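Local coordinates for protein beta-galactosidase (Bacillus circulans subsp. alkalophilus, PDB 3TTY) that hydrolyses terminal beta-galactosidic bonds and holds galactose in a pocket of its TIM-barrel domain, at residues I66-T80 with Y136-S148. Numbering follows the deposited sequence.
Sequences IERLTKENIYLCLAT and YKDHPQIVMWHVS
Leu76 N donates to Gln141 O and Val143 N to Leu76 O, the first rungs of the parallel pairing between strands 75-79 and 142-146, the third and fourth of the TIM barrel. The register slips by one residue between the pairs Leu76-Ile142 and Cys77-Met144, a beta bulge; beyond it Leu78 N to Met144 O and His146 N to Leu78 O (2.8 Å) carry the ladder on.

Just before strand 142-146, Gln141 is the residue most covered by the other segment. Its chain is bent at chi2, and NE2 donates to Ile74 O at 2.9 Å, coming from above the carbonyl plane while that oxygen stays in the amide's own plane. The amide lies 20° from the plane of the Tyr75 ring. Gln141 CG lies against Thr70 CG2 and OG1, the hydroxyl being bonded to Ile66 O. Shortened to an alanine here, the side chain would lose its amide, which is likely to leave Ile74 O without this donor and open a gap between Thr70 and Tyr75.

The His139 ring is located from two directions: Ile66 CG2 sits over one face, 3.7 Å from the ring centroid, and Gln141 N donates in the ring plane to His139 ND1. Ile66 CD1 similarly covers a face of Tyr136, whose OH bonds to Asp63.

Farther along, Leu78 has CG anti to its backbone nitrogen (chi1 -178°), which brings CD2 to 3.4 Å from Trp145 CZ3 and 3.9 Å from Ile142 CD1. On the other side of the sheet Cys77 SG meets the ring edge of His146, whose side chain is about 6 Å from bound galactose.

Thr80 OG1 accepts from Ser148 N at 2.8 Å, nearly straight at 175°, and also bonds Glu236 and Thr82. Polar bonds thus hold both ends of the contact, with apolar packing around Leu78 between them.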
ATOM      1  N   ILE A  66       2.777  -5.913 -46.690  1.00 20.39           N
ATOM      2  CA  ILE A  66       3.847  -5.062 -47.197  1.00 23.36           C
ATOM      3  C   ILE A  66       3.586  -4.649 -48.652  1.00 26.04           C
ATOM      4  O   ILE A  66       3.796  -3.494 -49.033  1.00 20.37           O
ATOM      5  CB  ILE A  66       5.215  -5.759 -47.064  1.00 23.93           C
ATOM      6  CG1 ILE A  66       5.621  -5.816 -45.593  1.00 21.39           C
ATOM      7  CG2 ILE A  66       6.269  -5.018 -47.852  1.00 24.27           C
ATOM      8  CD1 ILE A  66       6.807  -6.701 -45.332  1.00 21.04           C
ATOM      9  N   GLU A  67       3.106  -5.597 -49.452  1.00 26.77           N
ATOM     10  CA  GLU A  67       2.787  -5.325 -50.845  1.00 26.84           C
ATOM     11  C   GLU A  67       1.686  -4.278 -50.935  1.00 24.22           C
ATOM     12  O   GLU A  67       1.815  -3.297 -51.660  1.00 27.53           O
ATOM     13  CB  GLU A  67       2.394  -6.619 -51.566  1.00 30.90           C
ATOM     14  CG  GLU A  67       2.238  -6.490 -53.077  1.00 47.71           C
ATOM     15  CD  GLU A  67       3.472  -5.909 -53.756  1.00 61.06           C
ATOM     16  OE1 GLU A  67       4.588  -6.015 -53.184  1.00 62.69           O
ATOM     17  OE2 GLU A  67       3.320  -5.340 -54.862  1.00 60.23           O
ATOM     18  N   ARG A  68       0.617  -4.468 -50.171  1.00 21.93           N
ATOM     19  CA  ARG A  68      -0.505  -3.540 -50.214  1.00 23.48           C
ATOM     20  C   ARG A  68      -0.102  -2.101 -49.906  1.00 24.94           C
ATOM     21  O   ARG A  68      -0.528  -1.169 -50.591  1.00 22.07           O
ATOM     22  CB  ARG A  68      -1.627  -3.972 -49.269  1.00 24.87           C
ATOM     23  CG  ARG A  68      -2.868  -3.061 -49.381  1.00 24.48           C
ATOM     24  CD  ARG A  68      -3.453  -3.137 -50.796  1.00 26.83           C
ATOM     25  NE  ARG A  68      -4.534  -2.178 -51.044  1.00 24.03           N
ATOM     26  CZ  ARG A  68      -4.353  -0.927 -51.464  1.00 24.01           C
ATOM     27  NH1 ARG A  68      -3.129  -0.450 -51.681  1.00 20.80           N
ATOM     28  NH2 ARG A  68      -5.405  -0.147 -51.668  1.00 21.97           N
ATOM     29  N   LEU A  69       0.700  -1.930 -48.860  1.00 21.91           N
ATOM     30  CA  LEU A  69       1.211  -0.623 -48.474  1.00 23.13           C
ATOM     31  C   LEU A  69       2.147  -0.045 -49.534  1.00 23.95           C
ATOM     32  O   LEU A  69       2.139   1.159 -49.808  1.00 23.95           O
ATOM     33  CB  LEU A  69       1.958  -0.729 -47.143  1.00 22.30           C
ATOM     34  CG  LEU A  69       1.101  -0.994 -45.900  1.00 21.63           C
ATOM     35  CD1 LEU A  69       1.976  -1.538 -44.779  1.00 22.05           C
ATOM     36  CD2 LEU A  69       0.395   0.276 -45.462  1.00 17.23           C
ATOM     37  N   THR A  70       2.973  -0.906 -50.111  1.00 24.09           N
ATOM     38  CA  THR A  70       3.888  -0.487 -51.159  1.00 24.63           C
ATOM     39  C   THR A  70       3.099   0.094 -52.338  1.00 25.04           C
ATOM     40  O   THR A  70       3.532   1.052 -52.967  1.00 27.12           O
ATOM     41  CB  THR A  70       4.775  -1.661 -51.612  1.00 25.51           C
ATOM     42  OG1 THR A  70       5.617  -2.054 -50.525  1.00 28.00           O
ATOM     43  CG2 THR A  70       5.654  -1.251 -52.789  1.00 30.04           C
ATOM     44  N   LYS A  71       1.929  -0.480 -52.610  1.00 23.13           N
ATOM     45  CA  LYS A  71       1.042   0.027 -53.652  1.00 26.48           C
ATOM     46  C   LYS A  71       0.652   1.489 -53.406  1.00 28.37           C
ATOM     47  O   LYS A  71       0.535   2.274 -54.349  1.00 26.37           O
ATOM     48  CB  LYS A  71      -0.195  -0.864 -53.770  1.00 27.78           C
ATOM     49  CG  LYS A  71      -0.835  -0.877 -55.138  1.00 40.50           C
ATOM     50  CD  LYS A  71      -1.673  -2.142 -55.358  1.00 44.49           C
ATOM     51  CE  LYS A  71      -2.844  -2.244 -54.374  1.00 45.93           C
ATOM     52  NZ  LYS A  71      -3.610  -3.537 -54.495  1.00 42.72           N
ATOM     53  N   GLU A  72       0.472   1.859 -52.140  1.00 25.08           N
ATOM     54  CA  GLU A  72       0.183   3.248 -51.775  1.00 22.39           C
ATOM     55  C   GLU A  72       1.454   4.059 -51.579  1.00 24.55           C
ATOM     56  O   GLU A  72       1.395   5.208 -51.159  1.00 25.33           O
ATOM     57  CB  GLU A  72      -0.625   3.309 -50.478  1.00 21.23           C
ATOM     58  CG  GLU A  72      -1.930   2.573 -50.543  1.00 23.00           C
ATOM     59  CD  GLU A  72      -2.742   3.014 -51.727  1.00 21.21           C
ATOM     60  OE1 GLU A  72      -2.818   4.232 -51.967  1.00 29.22           O
ATOM     61  OE2 GLU A  72      -3.280   2.148 -52.435  1.00 25.29           O
ATOM     62  N   ASN A  73       2.604   3.455 -51.862  1.00 26.74           N
ATOM     63  CA  ASN A  73       3.891   4.111 -51.623  1.00 30.20           C
ATOM     64  C   ASN A  73       4.046   4.582 -50.168  1.00 27.67           C
ATOM     65  O   ASN A  73       4.693   5.593 -49.886  1.00 31.76           O
ATOM     66  CB  ASN A  73       4.135   5.259 -52.623  1.00 31.62           C
ATOM     67  CG  ASN A  73       5.588   5.764 -52.603  1.00 45.43           C
ATOM     68  OD1 ASN A  73       5.837   6.975 -52.604  1.00 49.28           O
ATOM     69  ND2 ASN A  73       6.549   4.834 -52.575  1.00 36.65           N
ATOM     70  N   ILE A  74       3.441   3.839 -49.247  1.00 23.57           N
ATOM     71  CA  ILE A  74       3.666   4.056 -47.826  1.00 23.35           C
ATOM     72  C   ILE A  74       4.927   3.306 -47.413  1.00 22.95           C
ATOM     73  O   ILE A  74       5.138   2.164 -47.820  1.00 22.41           O
ATOM     74  CB  ILE A  74       2.470   3.580 -46.992  1.00 21.00           C
ATOM     75  CG1 ILE A  74       1.265   4.487 -47.243  1.00 19.53           C
ATOM     76  CG2 ILE A  74       2.819   3.545 -45.514  1.00 18.89           C
ATOM     77  CD1 ILE A  74      -0.025   3.992 -46.610  1.00 17.75           C
ATOM     78  N   TYR A  75       5.770   3.966 -46.628  1.00 21.31           N
ATOM     79  CA  TYR A  75       7.051   3.402 -46.208  1.00 22.82           C
ATOM     80  C   TYR A  75       6.928   2.555 -44.951  1.00 22.92           C
ATOM     81  O   TYR A  75       6.008   2.749 -44.150  1.00 22.99           O
ATOM     82  CB  TYR A  75       8.074   4.516 -45.997  1.00 21.62           C
ATOM     83  CG  TYR A  75       8.490   5.178 -47.300  1.00 25.24           C
ATOM     84  CD1 TYR A  75       9.314   4.514 -48.205  1.00 21.05           C
ATOM     85  CD2 TYR A  75       8.054   6.464 -47.626  1.00 26.74           C
ATOM     86  CE1 TYR A  75       9.698   5.110 -49.402  1.00 27.26           C
ATOM     87  CE2 TYR A  75       8.432   7.075 -48.820  1.00 23.72           C
ATOM     88  CZ  TYR A  75       9.252   6.392 -49.701  1.00 29.08           C
ATOM     89  OH  TYR A  75       9.630   6.985 -50.883  1.00 36.19           O
ATOM     90  N   LEU A  76       7.872   1.633 -44.775  1.00 22.03           N
ATOM     91  CA  LEU A  76       7.774   0.624 -43.730  1.00 19.09           C
ATOM     92  C   LEU A  76       8.848   0.749 -42.653  1.00 24.26           C
ATOM     93  O   LEU A  76      10.053   0.745 -42.937  1.00 18.20           O
ATOM     94  CB  LEU A  76       7.798  -0.769 -44.344  1.00 17.92           C
ATOM     95  CG  LEU A  76       6.714  -0.930 -45.412  1.00 23.50           C
ATOM     96  CD1 LEU A  76       6.938  -2.163 -46.270  1.00 30.30           C
ATOM     97  CD2 LEU A  76       5.350  -0.951 -44.773  1.00 26.48           C
ATOM     98  N   CYS A  77       8.386   0.902 -41.417  1.00 20.55           N
ATOM     99  CA  CYS A  77       9.224   0.700 -40.254  1.00 20.35           C
ATOM    100  C   CYS A  77       8.947  -0.739 -39.788  1.00 20.67           C
ATOM    101  O   CYS A  77       7.951  -1.000 -39.116  1.00 21.54           O
ATOM    102  CB  CYS A  77       8.880   1.714 -39.169  1.00 19.62           C
ATOM    103  SG  CYS A  77       9.929   1.580 -37.722  1.00 24.01           S
ATOM    104  N   LEU A  78       9.813  -1.672 -40.180  1.00 18.04           N
ATOM    105  CA  LEU A  78       9.535  -3.091 -39.980  1.00 22.02           C
ATOM    106  C   LEU A  78      10.093  -3.598 -38.653  1.00 19.54           C
ATOM    107  O   LEU A  78      11.293  -3.524 -38.410  1.00 16.92           O
ATOM    108  CB  LEU A  78      10.071  -3.932 -41.149  1.00 15.62           C
ATOM    109  CG  LEU A  78       9.808  -5.445 -41.082  1.00 19.95           C
ATOM    110  CD1 LEU A  78       8.303  -5.769 -40.982  1.00 19.58           C
ATOM    111  CD2 LEU A  78      10.419  -6.169 -42.261  1.00 20.49           C
ATOM    112  N   ALA A  79       9.212  -4.116 -37.804  1.00 16.49           N
ATOM    113  CA  ALA A  79       9.627  -4.637 -36.503  1.00 17.88           C
ATOM    114  C   ALA A  79      10.009  -6.123 -36.592  1.00 16.30           C
ATOM    115  O   ALA A  79       9.516  -6.854 -37.447  1.00 15.11           O
ATOM    116  CB  ALA A  79       8.527  -4.409 -35.460  1.00 16.11           C
ATOM    117  N   THR A  80      10.893  -6.561 -35.706  1.00 16.86           N
ATOM    118  CA  THR A  80      11.310  -7.959 -35.662  1.00 16.78           C
ATOM    119  C   THR A  80      10.322  -8.867 -34.926  1.00 18.25           C
ATOM    120  O   THR A  80      10.468 -10.092 -34.968  1.00 21.05           O
ATOM    121  CB  THR A  80      12.668  -8.096 -34.972  1.00 17.21           C
ATOM    122  OG1 THR A  80      12.570  -7.550 -33.653  1.00 15.45           O
ATOM    123  CG2 THR A  80      13.726  -7.339 -35.750  1.00 17.20           C
ATOM    124  N   TYR A 136      13.258  -9.931 -46.896  1.00 19.27           N
ATOM    125  CA  TYR A 136      12.931  -8.611 -47.434  1.00 23.12           C
ATOM    126  C   TYR A 136      14.161  -7.779 -47.762  1.00 21.57           C
ATOM    127  O   TYR A 136      14.068  -6.560 -47.857  1.00 26.34           O
ATOM    128  CB  TYR A 136      12.011  -7.851 -46.465  1.00 21.25           C
ATOM    129  CG  TYR A 136      10.739  -8.607 -46.145  1.00 19.54           C
ATOM    130  CD1 TYR A 136       9.851  -8.952 -47.151  1.00 21.94           C
ATOM    131  CD2 TYR A 136      10.430  -8.985 -44.845  1.00 20.81           C
ATOM    132  CE1 TYR A 136       8.688  -9.652 -46.882  1.00 20.71           C
ATOM    133  CE2 TYR A 136       9.256  -9.695 -44.564  1.00 16.34           C
ATOM    134  CZ  TYR A 136       8.396 -10.019 -45.584  1.00 19.52           C
ATOM    135  OH  TYR A 136       7.235 -10.715 -45.332  1.00 16.59           O
ATOM    136  N   LYS A 137      15.305  -8.439 -47.935  1.00 20.65           N
ATOM    137  CA  LYS A 137      16.588  -7.752 -48.110  1.00 27.00           C
ATOM    138  C   LYS A 137      16.616  -6.823 -49.315  1.00 28.43           C
ATOM    139  O   LYS A 137      17.410  -5.889 -49.368  1.00 36.26           O
ATOM    140  CB  LYS A 137      17.737  -8.758 -48.230  1.00 31.10           C
ATOM    141  CG  LYS A 137      17.663  -9.641 -49.470  1.00 28.83           C
ATOM    142  CD  LYS A 137      18.822 -10.616 -49.510  1.00 41.36           C
ATOM    143  CE  LYS A 137      18.707 -11.581 -50.682  1.00 43.16           C
ATOM    144  NZ  LYS A 137      19.112 -10.955 -51.981  1.00 48.59           N
ATOM    145  N   ASP A 138      15.747  -7.077 -50.282  1.00 26.95           N
ATOM    146  CA  ASP A 138      15.737  -6.272 -51.494  1.00 32.29           C
ATOM    147  C   ASP A 138      14.496  -5.421 -51.610  1.00 31.74           C
ATOM    148  O   ASP A 138      14.244  -4.826 -52.658  1.00 29.44           O
ATOM    149  CB  ASP A 138      15.875  -7.166 -52.728  1.00 29.27           C
ATOM    150  CG  ASP A 138      17.230  -7.841 -52.796  1.00 33.27           C
ATOM    151  OD1 ASP A 138      17.282  -9.038 -53.153  1.00 37.17           O
ATOM    152  OD2 ASP A 138      18.239  -7.176 -52.467  1.00 30.17           O
ATOM    153  N   HIS A 139      13.708  -5.371 -50.542  1.00 28.05           N
ATOM    154  CA  HIS A 139      12.491  -4.590 -50.593  1.00 29.49           C
ATOM    155  C   HIS A 139      12.802  -3.119 -50.368  1.00 30.34           C
ATOM    156  O   HIS A 139      13.425  -2.761 -49.371  1.00 29.52           O
ATOM    157  CB  HIS A 139      11.436  -5.088 -49.611  1.00 29.43           C
ATOM    158  CG  HIS A 139      10.043  -4.713 -50.009  1.00 33.68           C
ATOM    159  ND1 HIS A 139       9.600  -3.407 -50.019  1.00 31.92           N
ATOM    160  CD2 HIS A 139       9.005  -5.467 -50.443  1.00 29.02           C
ATOM    161  CE1 HIS A 139       8.345  -3.375 -50.430  1.00 24.70           C
ATOM    162  NE2 HIS A 139       7.959  -4.611 -50.692  1.00 29.61           N
ATOM    163  N   PRO A 140      12.377  -2.276 -51.322  1.00 24.49           N
ATOM    164  CA  PRO A 140      12.648  -0.838 -51.432  1.00 30.16           C
ATOM    165  C   PRO A 140      11.945   0.040 -50.397  1.00 28.02           C
ATOM    166  O   PRO A 140      12.416   1.149 -50.151  1.00 27.76           O
ATOM    167  CB  PRO A 140      12.113  -0.494 -52.832  1.00 28.78           C
ATOM    168  CG  PRO A 140      11.050  -1.523 -53.087  1.00 32.42           C
ATOM    169  CD  PRO A 140      11.582  -2.778 -52.459  1.00 26.88           C
ATOM    170  N   GLN A 141      10.847  -0.434 -49.813  1.00 24.03           N
ATOM    171  CA  GLN A 141      10.014   0.409 -48.956  1.00 24.43           C
ATOM    172  C   GLN A 141      10.488   0.477 -47.504  1.00 26.31           C
ATOM    173  O   GLN A 141      10.154   1.419 -46.774  1.00 26.87           O
ATOM    174  CB  GLN A 141       8.560  -0.063 -48.990  1.00 27.87           C
ATOM    175  CG  GLN A 141       7.849   0.211 -50.284  1.00 27.78           C
ATOM    176  CD  GLN A 141       7.879   1.677 -50.648  1.00 30.34           C
ATOM    177  OE1 GLN A 141       8.651   2.092 -51.509  1.00 28.31           O
ATOM    178  NE2 GLN A 141       7.041   2.476 -49.985  1.00 24.60           N
ATOM    179  N   ILE A 142      11.259  -0.520 -47.086  1.00 21.59           N
ATOM    180  CA  ILE A 142      11.719  -0.596 -45.701  1.00 21.76           C
ATOM    181  C   ILE A 142      12.769   0.461 -45.403  1.00 22.37           C
ATOM    182  O   ILE A 142      13.874   0.416 -45.930  1.00 21.39           O
ATOM    183  CB  ILE A 142      12.294  -1.979 -45.380  1.00 19.83           C
ATOM    184  CG1 ILE A 142      11.260  -3.063 -45.690  1.00 20.90           C
ATOM    185  CG2 ILE A 142      12.738  -2.039 -43.934  1.00 19.46           C
ATOM    186  CD1 ILE A 142      11.767  -4.473 -45.466  1.00 18.66           C
ATOM    187  N   VAL A 143      12.426   1.404 -44.534  1.00 23.01           N
ATOM    188  CA  VAL A 143      13.283   2.546 -44.282  1.00 18.97           C
ATOM    189  C   VAL A 143      13.925   2.480 -42.905  1.00 23.35           C
ATOM    190  O   VAL A 143      14.785   3.304 -42.569  1.00 24.22           O
ATOM    191  CB  VAL A 143      12.475   3.856 -44.378  1.00 26.76           C
ATOM    192  CG1 VAL A 143      12.130   4.189 -45.836  1.00 24.84           C
ATOM    193  CG2 VAL A 143      11.204   3.751 -43.532  1.00 22.79           C
ATOM    194  N   MET A 144      13.494   1.514 -42.099  1.00 22.72           N
ATOM    195  CA  MET A 144      13.911   1.437 -40.699  1.00 23.95           C
ATOM    196  C   MET A 144      13.564   0.073 -40.113  1.00 21.62           C
ATOM    197  O   MET A 144      12.494  -0.462 -40.394  1.00 22.77           O
ATOM    198  CB  MET A 144      13.230   2.550 -39.899  1.00 19.00           C
ATOM    199  CG  MET A 144      13.608   2.624 -38.425  1.00 17.34           C
ATOM    200  SD  MET A 144      15.321   3.135 -38.086  1.00 22.17           S
ATOM    201  CE  MET A 144      15.416   4.701 -38.943  1.00 24.12           C
ATOM    202  N   TRP A 145      14.480  -0.495 -39.326  1.00 19.71           N
ATOM    203  CA  TRP A 145      14.192  -1.699 -38.540  1.00 21.50           C
ATOM    204  C   TRP A 145      13.833  -1.299 -37.113  1.00 19.61           C
ATOM    205  O   TRP A 145      14.492  -0.458 -36.507  1.00 18.06           O
ATOM    206  CB  TRP A 145      15.384  -2.670 -38.498  1.00 19.50           C
ATOM    207  CG  TRP A 145      15.630  -3.444 -39.764  1.00 20.95           C
ATOM    208  CD1 TRP A 145      16.609  -3.210 -40.682  1.00 19.53           C
ATOM    209  CD2 TRP A 145      14.896  -4.581 -40.247  1.00 19.25           C
ATOM    210  NE1 TRP A 145      16.528  -4.120 -41.704  1.00 20.73           N
ATOM    211  CE2 TRP A 145      15.486  -4.973 -41.462  1.00 19.66           C
ATOM    212  CE3 TRP A 145      13.795  -5.298 -39.773  1.00 16.18           C
ATOM    213  CZ2 TRP A 145      15.016  -6.047 -42.209  1.00 21.23           C
ATOM    214  CZ3 TRP A 145      13.327  -6.360 -40.517  1.00 20.63           C
ATOM    215  CH2 TRP A 145      13.934  -6.727 -41.720  1.00 22.13           C
ATOM    216  N   HIS A 146      12.796  -1.937 -36.584  1.00 17.50           N
ATOM    217  CA  HIS A 146      12.267  -1.660 -35.256  1.00 15.93           C
ATOM    218  C   HIS A 146      12.465  -2.944 -34.436  1.00 18.82           C
ATOM    219  O   HIS A 146      11.604  -3.837 -34.417  1.00 18.36           O
ATOM    220  CB  HIS A 146      10.790  -1.245 -35.417  1.00 15.06           C
ATOM    221  CG  HIS A 146      10.030  -1.038 -34.139  1.00 16.50           C
ATOM    222  ND1 HIS A 146      10.050  -1.940 -33.095  1.00 16.59           N
ATOM    223  CD2 HIS A 146       9.155  -0.070 -33.783  1.00 19.92           C
ATOM    224  CE1 HIS A 146       9.239  -1.518 -32.139  1.00 16.83           C
ATOM    225  NE2 HIS A 146       8.682  -0.387 -32.527  1.00 18.01           N
ATOM    226  N   VAL A 147      13.621  -3.037 -33.781  1.00 15.96           N
ATOM    227  CA  VAL A 147      14.000  -4.242 -33.035  1.00 18.64           C
ATOM    228  C   VAL A 147      13.171  -4.409 -31.778  1.00 18.93           C
ATOM    229  O   VAL A 147      13.112  -3.497 -30.936  1.00 17.93           O
ATOM    230  CB  VAL A 147      15.482  -4.219 -32.624  1.00 17.29           C
ATOM    231  CG1 VAL A 147      15.784  -5.360 -31.644  1.00 15.89           C
ATOM    232  CG2 VAL A 147      16.374  -4.288 -33.858  1.00 16.16           C
ATOM    233  N   SER A 148      12.523  -5.567 -31.653  1.00 16.41           N
ATOM    234  CA  SER A 148      11.734  -5.859 -30.461  1.00 16.87           C
ATOM    235  C   SER A 148      10.714  -4.728 -30.235  1.00 17.47           C
ATOM    236  O   SER A 148      10.175  -4.172 -31.191  1.00 17.77           O
ATOM    237  CB  SER A 148      12.667  -6.017 -29.249  1.00 17.61           C
ATOM    238  OG  SER A 148      12.006  -6.596 -28.136  1.00 18.84           O
TER